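Local coordinates for uncharacterized protein (Bacteroides ovatus CL02T12C04, PDB 6PTM) that probably acts as an exo-carrageenase of glycoside hydrolase family 42, trimming carrageenan chains from their ends, at residues Ala614-Ile628 and Thr640-Gly654. Numbering follows the deposited sequence.
Sequences AIVVYKTPYAFKSDI and TVIIDNESFKTDEYG
I615 and V617 pair with strand 640-643 in parallel register, each bonding to both neighbours of its bridge partner, and the donor role alternates between the strands: I615 N to T640 O, I642 N to I615 O, V617 N to I642 O, D644 N to V617 O. Beta-branched residues suit these extended backbones. Further backbone bonds join the loops: F648 N meets T620 O at 2.7 Å, P621 O accepts from K649 N and T650 N, and A623 N closes on T650 O.

A cluster of polar bonds lies between the ladders. D644 OD2 takes K619 N at 2.8 Å on its syn side, while OD1 is gripped from opposite faces by E646 N, in an Asx turn, and S647 OG. Serine suits this place: its hydroxyl donates to D644 OD1 and accepts from T620 N at 2.8 Å, nearly straight (171°), tying the aspartate to the other segment. With an alanine in place of D644, K619 N would probably lose its acceptor and the S647 hydroxyl be set free to turn. K619 lies alongside E646 and brings NZ to 2.9 Å from E646 OE2, on that oxygen's syn lone pair, in a salt bridge.

The apolar centre is the F648 ring, held between V617 CG1 on one face and I628 CG1 on the other, both CH-pi contacts. With CG1 turned away from the backbone N (chi1 -177°), V617 also lays that methyl against S647 CB; A623 CB reaches F648 CD1 at 3.6 Å.

Strands 614-617 and 640-643, joined through helix 625-636, form a beta-alpha-beta crossover in a five-stranded parallel sheet, flanked by strands 564-567 and 667-670; the strand order is consistent with a flavodoxin-like alpha/beta domain. Helices 570-575 and 579-590 pack against loop 618-624.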
loop_
_atom_site.group_PDB
_atom_site.type_symbol
_atom_site.label_atom_id
_atom_site.label_comp_id
_atom_site.label_asym_id
_atom_site.label_seq_id
_atom_site.Cartn_x
_atom_site.Cartn_y
_atom_site.Cartn_z
ATOM N N ALA A 614 23.879 1.965 9.094
ATOM C CA ALA A 614 23.992 3.430 9.046
ATOM C C ALA A 614 22.631 4.093 8.890
ATOM O O ALA A 614 21.754 3.486 8.255
ATOM C CB ALA A 614 24.916 3.841 7.917
ATOM N N ILE A 615 22.531 5.307 9.443
ATOM C CA ILE A 615 21.448 6.281 9.158
ATOM C C ILE A 615 22.015 7.345 8.211
ATOM O O ILE A 615 23.116 7.903 8.468
ATOM C CB ILE A 615 20.902 6.840 10.485
ATOM C CG1 ILE A 615 20.237 5.731 11.313
ATOM C CG2 ILE A 615 19.992 8.044 10.256
ATOM C CD1 ILE A 615 19.856 6.159 12.740
ATOM N N VAL A 616 21.257 7.681 7.175
ATOM C CA VAL A 616 21.630 8.794 6.273
ATOM C C VAL A 616 20.685 9.946 6.586
ATOM O O VAL A 616 19.501 9.691 6.789
ATOM C CB VAL A 616 21.659 8.374 4.792
ATOM C CG1 VAL A 616 22.556 7.172 4.593
ATOM C CG2 VAL A 616 20.288 8.106 4.217
ATOM N N VAL A 617 21.226 11.156 6.702
ATOM C CA VAL A 617 20.440 12.382 6.992
ATOM C C VAL A 617 20.688 13.361 5.850
ATOM O O VAL A 617 21.830 13.857 5.697
ATOM C CB VAL A 617 20.755 12.996 8.367
ATOM C CG1 VAL A 617 19.844 14.197 8.610
ATOM C CG2 VAL A 617 20.637 11.984 9.491
ATOM N N TYR A 618 19.655 13.569 5.042
ATOM C CA TYR A 618 19.726 14.294 3.755
ATOM C C TYR A 618 18.664 15.374 3.742
ATOM O O TYR A 618 17.475 15.023 3.962
ATOM C CB TYR A 618 19.515 13.347 2.572
ATOM C CG TYR A 618 19.552 13.977 1.210
ATOM C CD1 TYR A 618 20.727 14.472 0.666
ATOM C CD2 TYR A 618 18.404 14.053 0.447
ATOM C CE1 TYR A 618 20.748 15.032 -0.605
ATOM C CE2 TYR A 618 18.403 14.607 -0.819
ATOM C CZ TYR A 618 19.590 15.057 -1.360
ATOM O OH TYR A 618 19.552 15.577 -2.609
ATOM N N LYS A 619 19.103 16.618 3.480
ATOM C CA LYS A 619 18.238 17.807 3.287
ATOM C C LYS A 619 17.110 17.820 4.332
ATOM O O LYS A 619 15.930 18.037 3.980
ATOM C CB LYS A 619 17.732 17.810 1.846
ATOM C CG LYS A 619 18.784 18.145 0.788
ATOM C CD LYS A 619 18.145 18.747 -0.468
ATOM C CE LYS A 619 18.962 19.856 -1.089
ATOM N NZ LYS A 619 20.189 19.270 -1.642
ATOM N N THR A 620 17.493 17.667 5.596
ATOM C CA THR A 620 16.587 17.686 6.766
ATOM C C THR A 620 17.032 18.819 7.691
ATOM O O THR A 620 17.483 18.568 8.811
ATOM C CB THR A 620 16.547 16.276 7.374
ATOM O OG1 THR A 620 16.218 15.338 6.333
ATOM C CG2 THR A 620 15.546 16.159 8.500
ATOM N N PRO A 621 16.899 20.099 7.266
ATOM C CA PRO A 621 17.436 21.229 8.027
ATOM C C PRO A 621 16.645 21.464 9.318
ATOM O O PRO A 621 17.258 21.886 10.264
ATOM C CB PRO A 621 17.284 22.429 7.083
ATOM C CG PRO A 621 16.101 22.072 6.218
ATOM C CD PRO A 621 16.171 20.562 6.075
ATOM N N TYR A 622 15.337 21.186 9.312
ATOM C CA TYR A 622 14.464 21.213 10.515
ATOM C C TYR A 622 14.456 19.853 11.224
ATOM O O TYR A 622 14.221 18.795 10.589
ATOM C CB TYR A 622 13.016 21.530 10.154
ATOM C CG TYR A 622 12.763 22.832 9.449
ATOM C CD1 TYR A 622 12.312 23.923 10.159
ATOM C CD2 TYR A 622 12.791 22.927 8.056
ATOM C CE1 TYR A 622 11.979 25.106 9.528
ATOM C CE2 TYR A 622 12.467 24.104 7.400
ATOM C CZ TYR A 622 12.093 25.210 8.148
ATOM O OH TYR A 622 11.701 26.373 7.560
ATOM N N ALA A 623 14.732 19.845 12.531
ATOM C CA ALA A 623 14.601 18.630 13.351
ATOM C C ALA A 623 14.082 19.025 14.721
ATOM O O ALA A 623 14.412 20.122 15.192
ATOM C CB ALA A 623 15.906 17.894 13.453
ATOM N N PHE A 624 13.304 18.144 15.340
ATOM C CA PHE A 624 12.973 18.244 16.784
ATOM C C PHE A 624 14.301 18.123 17.534
ATOM O O PHE A 624 15.170 17.292 17.125
ATOM C CB PHE A 624 11.953 17.176 17.195
ATOM C CG PHE A 624 10.605 17.303 16.522
ATOM C CD1 PHE A 624 9.740 18.314 16.879
ATOM C CD2 PHE A 624 10.224 16.444 15.502
ATOM C CE1 PHE A 624 8.516 18.462 16.239
ATOM C CE2 PHE A 624 8.988 16.575 14.877
ATOM C CZ PHE A 624 8.132 17.586 15.247
ATOM N N LYS A 625 14.458 18.863 18.630
ATOM C CA LYS A 625 15.604 18.584 19.537
ATOM C C LYS A 625 15.617 17.075 19.862
ATOM O O LYS A 625 16.692 16.462 19.864
ATOM C CB LYS A 625 15.584 19.490 20.778
ATOM C CG LYS A 625 16.901 19.520 21.570
ATOM C CD LYS A 625 16.970 20.530 22.732
ATOM N N SER A 626 14.477 16.449 20.102
ATOM C CA SER A 626 14.424 15.006 20.451
ATOM C C SER A 626 14.877 14.120 19.279
ATOM O O SER A 626 15.389 13.002 19.514
ATOM C CB SER A 626 13.048 14.650 20.966
ATOM O OG SER A 626 12.043 14.933 20.014
ATOM N N ASP A 627 14.787 14.585 18.042
ATOM C CA ASP A 627 15.349 13.835 16.884
ATOM C C ASP A 627 16.864 13.743 17.081
ATOM O O ASP A 627 17.426 12.647 16.995
ATOM C CB ASP A 627 15.070 14.496 15.524
ATOM C CG ASP A 627 13.649 14.374 14.998
ATOM O OD1 ASP A 627 13.059 13.292 15.148
ATOM O OD2 ASP A 627 13.180 15.334 14.361
ATOM N N ILE A 628 17.496 14.894 17.271
ATOM C CA ILE A 628 18.975 15.018 17.385
ATOM C C ILE A 628 19.463 14.207 18.590
ATOM O O ILE A 628 20.448 13.467 18.428
ATOM C CB ILE A 628 19.366 16.502 17.431
ATOM C CG1 ILE A 628 19.057 17.147 16.078
ATOM C CG2 ILE A 628 20.824 16.636 17.837
ATOM C CD1 ILE A 628 19.169 18.643 16.033
ATOM N N THR A 640 26.731 4.465 12.945
ATOM C CA THR A 640 27.265 5.329 11.875
ATOM C C THR A 640 26.162 6.253 11.391
ATOM O O THR A 640 25.078 5.760 11.029
ATOM C CB THR A 640 27.816 4.495 10.716
ATOM O OG1 THR A 640 28.875 3.688 11.231
ATOM C CG2 THR A 640 28.284 5.350 9.566
ATOM N N VAL A 641 26.443 7.542 11.359
ATOM C CA VAL A 641 25.529 8.561 10.798
ATOM C C VAL A 641 26.260 9.302 9.688
ATOM O O VAL A 641 27.394 9.782 9.919
ATOM C CB VAL A 641 25.020 9.528 11.869
ATOM C CG1 VAL A 641 24.184 10.611 11.241
ATOM C CG2 VAL A 641 24.259 8.814 12.976
ATOM N N ILE A 642 25.608 9.375 8.526
ATOM C CA ILE A 642 26.112 10.068 7.313
ATOM C C ILE A 642 25.176 11.233 7.073
ATOM O O ILE A 642 23.985 10.995 6.844
ATOM C CB ILE A 642 26.216 9.126 6.099
ATOM C CG1 ILE A 642 27.136 7.936 6.379
ATOM C CG2 ILE A 642 26.672 9.902 4.872
ATOM C CD1 ILE A 642 26.870 6.756 5.499
ATOM N N ILE A 643 25.702 12.444 7.164
ATOM C CA ILE A 643 24.873 13.678 7.185
ATOM C C ILE A 643 25.465 14.667 6.196
ATOM O O ILE A 643 26.724 14.668 6.041
ATOM C CB ILE A 643 24.737 14.263 8.605
ATOM C CG1 ILE A 643 23.712 15.399 8.663
ATOM C CG2 ILE A 643 26.072 14.704 9.185
ATOM C CD1 ILE A 643 23.195 15.653 10.054
ATOM N N ASP A 644 24.585 15.419 5.532
ATOM C CA ASP A 644 24.999 16.455 4.556
ATOM C C ASP A 644 25.278 17.747 5.332
ATOM O O ASP A 644 25.268 17.704 6.560
ATOM C CB ASP A 644 24.027 16.589 3.388
ATOM C CG ASP A 644 22.644 17.096 3.730
ATOM O OD1 ASP A 644 22.456 17.508 4.864
ATOM O OD2 ASP A 644 21.757 17.052 2.847
ATOM N N ASN A 645 25.576 18.834 4.633
ATOM C CA ASN A 645 25.942 20.131 5.266
ATOM C C ASN A 645 24.669 20.898 5.642
ATOM O O ASN A 645 24.752 21.777 6.479
ATOM C CB ASN A 645 26.871 20.946 4.362
ATOM C CG ASN A 645 28.242 20.316 4.259
ATOM O OD1 ASN A 645 28.690 19.989 3.164
ATOM N ND2 ASN A 645 28.874 20.077 5.392
ATOM N N GLU A 646 23.519 20.521 5.098
ATOM C CA GLU A 646 22.281 21.319 5.217
ATOM C C GLU A 646 21.405 20.812 6.375
ATOM O O GLU A 646 20.517 21.556 6.768
ATOM C CB GLU A 646 21.460 21.256 3.928
ATOM C CG GLU A 646 22.249 21.461 2.645
ATOM C CD GLU A 646 21.336 21.358 1.433
ATOM O OE1 GLU A 646 20.266 21.963 1.475
ATOM O OE2 GLU A 646 21.658 20.629 0.485
ATOM N N SER A 647 21.642 19.629 6.946
ATOM C CA SER A 647 20.652 18.995 7.853
ATOM C C SER A 647 20.829 19.401 9.328
ATOM O O SER A 647 21.928 19.794 9.750
ATOM C CB SER A 647 20.667 17.526 7.641
ATOM O OG SER A 647 20.167 17.256 6.346
ATOM N N PHE A 648 19.757 19.304 10.118
ATOM C CA PHE A 648 19.807 19.471 11.590
ATOM C C PHE A 648 20.381 20.841 11.967
ATOM O O PHE A 648 21.139 20.883 12.900
ATOM C CB PHE A 648 20.648 18.340 12.193
ATOM C CG PHE A 648 19.993 16.979 12.191
ATOM C CD1 PHE A 648 18.766 16.750 11.578
ATOM C CD2 PHE A 648 20.612 15.915 12.828
ATOM C CE1 PHE A 648 18.175 15.493 11.625
ATOM C CE2 PHE A 648 20.013 14.665 12.877
ATOM C CZ PHE A 648 18.785 14.459 12.298
ATOM N N LYS A 649 19.950 21.919 11.315
ATOM C CA LYS A 649 20.396 23.322 11.582
ATOM C C LYS A 649 19.430 24.036 12.521
ATOM O O LYS A 649 19.900 24.841 13.310
ATOM C CB LYS A 649 20.410 24.158 10.303
ATOM C CG LYS A 649 21.348 23.650 9.227
ATOM C CD LYS A 649 22.736 23.400 9.752
ATOM C CE LYS A 649 23.769 23.466 8.651
ATOM N NZ LYS A 649 25.024 22.804 9.070
ATOM N N THR A 650 18.119 23.786 12.408
ATOM C CA THR A 650 17.116 24.421 13.302
ATOM C C THR A 650 16.144 23.411 13.918
ATOM O O THR A 650 16.091 22.220 13.489
ATOM C CB THR A 650 16.289 25.474 12.563
ATOM O OG1 THR A 650 15.370 24.803 11.698
ATOM C CG2 THR A 650 17.136 26.440 11.762
ATOM N N ASP A 651 15.346 23.910 14.862
ATOM C CA ASP A 651 14.196 23.154 15.405
ATOM C C ASP A 651 13.014 23.338 14.453
ATOM O O ASP A 651 13.195 23.961 13.369
ATOM C CB ASP A 651 13.883 23.574 16.841
ATOM C CG ASP A 651 13.482 25.019 17.011
ATOM O OD1 ASP A 651 13.073 25.652 16.048
ATOM O OD2 ASP A 651 13.582 25.490 18.122
ATOM N N GLU A 652 11.849 22.870 14.880
ATOM C CA GLU A 652 10.610 22.840 14.070
ATOM C C GLU A 652 10.066 24.254 13.908
ATOM O O GLU A 652 9.117 24.432 13.097
ATOM C CB GLU A 652 9.585 21.874 14.669
ATOM C CG GLU A 652 9.058 22.295 16.033
ATOM C CD GLU A 652 9.779 21.780 17.270
ATOM O OE1 GLU A 652 11.038 21.668 17.255
ATOM O OE2 GLU A 652 9.079 21.574 18.287
ATOM N N TYR A 653 10.627 25.227 14.634
ATOM C CA TYR A 653 10.204 26.641 14.541
ATOM C C TYR A 653 11.267 27.466 13.817
ATOM O O TYR A 653 11.082 28.666 13.794
ATOM C CB TYR A 653 9.843 27.186 15.928
ATOM C CG TYR A 653 8.740 26.413 16.590
ATOM C CD1 TYR A 653 7.476 26.370 16.022
ATOM C CD2 TYR A 653 8.967 25.688 17.747
ATOM C CE1 TYR A 653 6.449 25.671 16.629
ATOM C CE2 TYR A 653 7.953 24.977 18.358
ATOM C CZ TYR A 653 6.697 24.955 17.782
ATOM O OH TYR A 653 5.701 24.234 18.381
ATOM N N GLY A 654 12.253 26.833 13.179
ATOM C CA GLY A 654 13.336 27.513 12.446
ATOM C C GLY A 654 14.340 28.207 13.360
ATOM O O GLY A 654 15.099 29.068 12.856
HETATM O O HOH W 1 12.416 20.776 19.390
#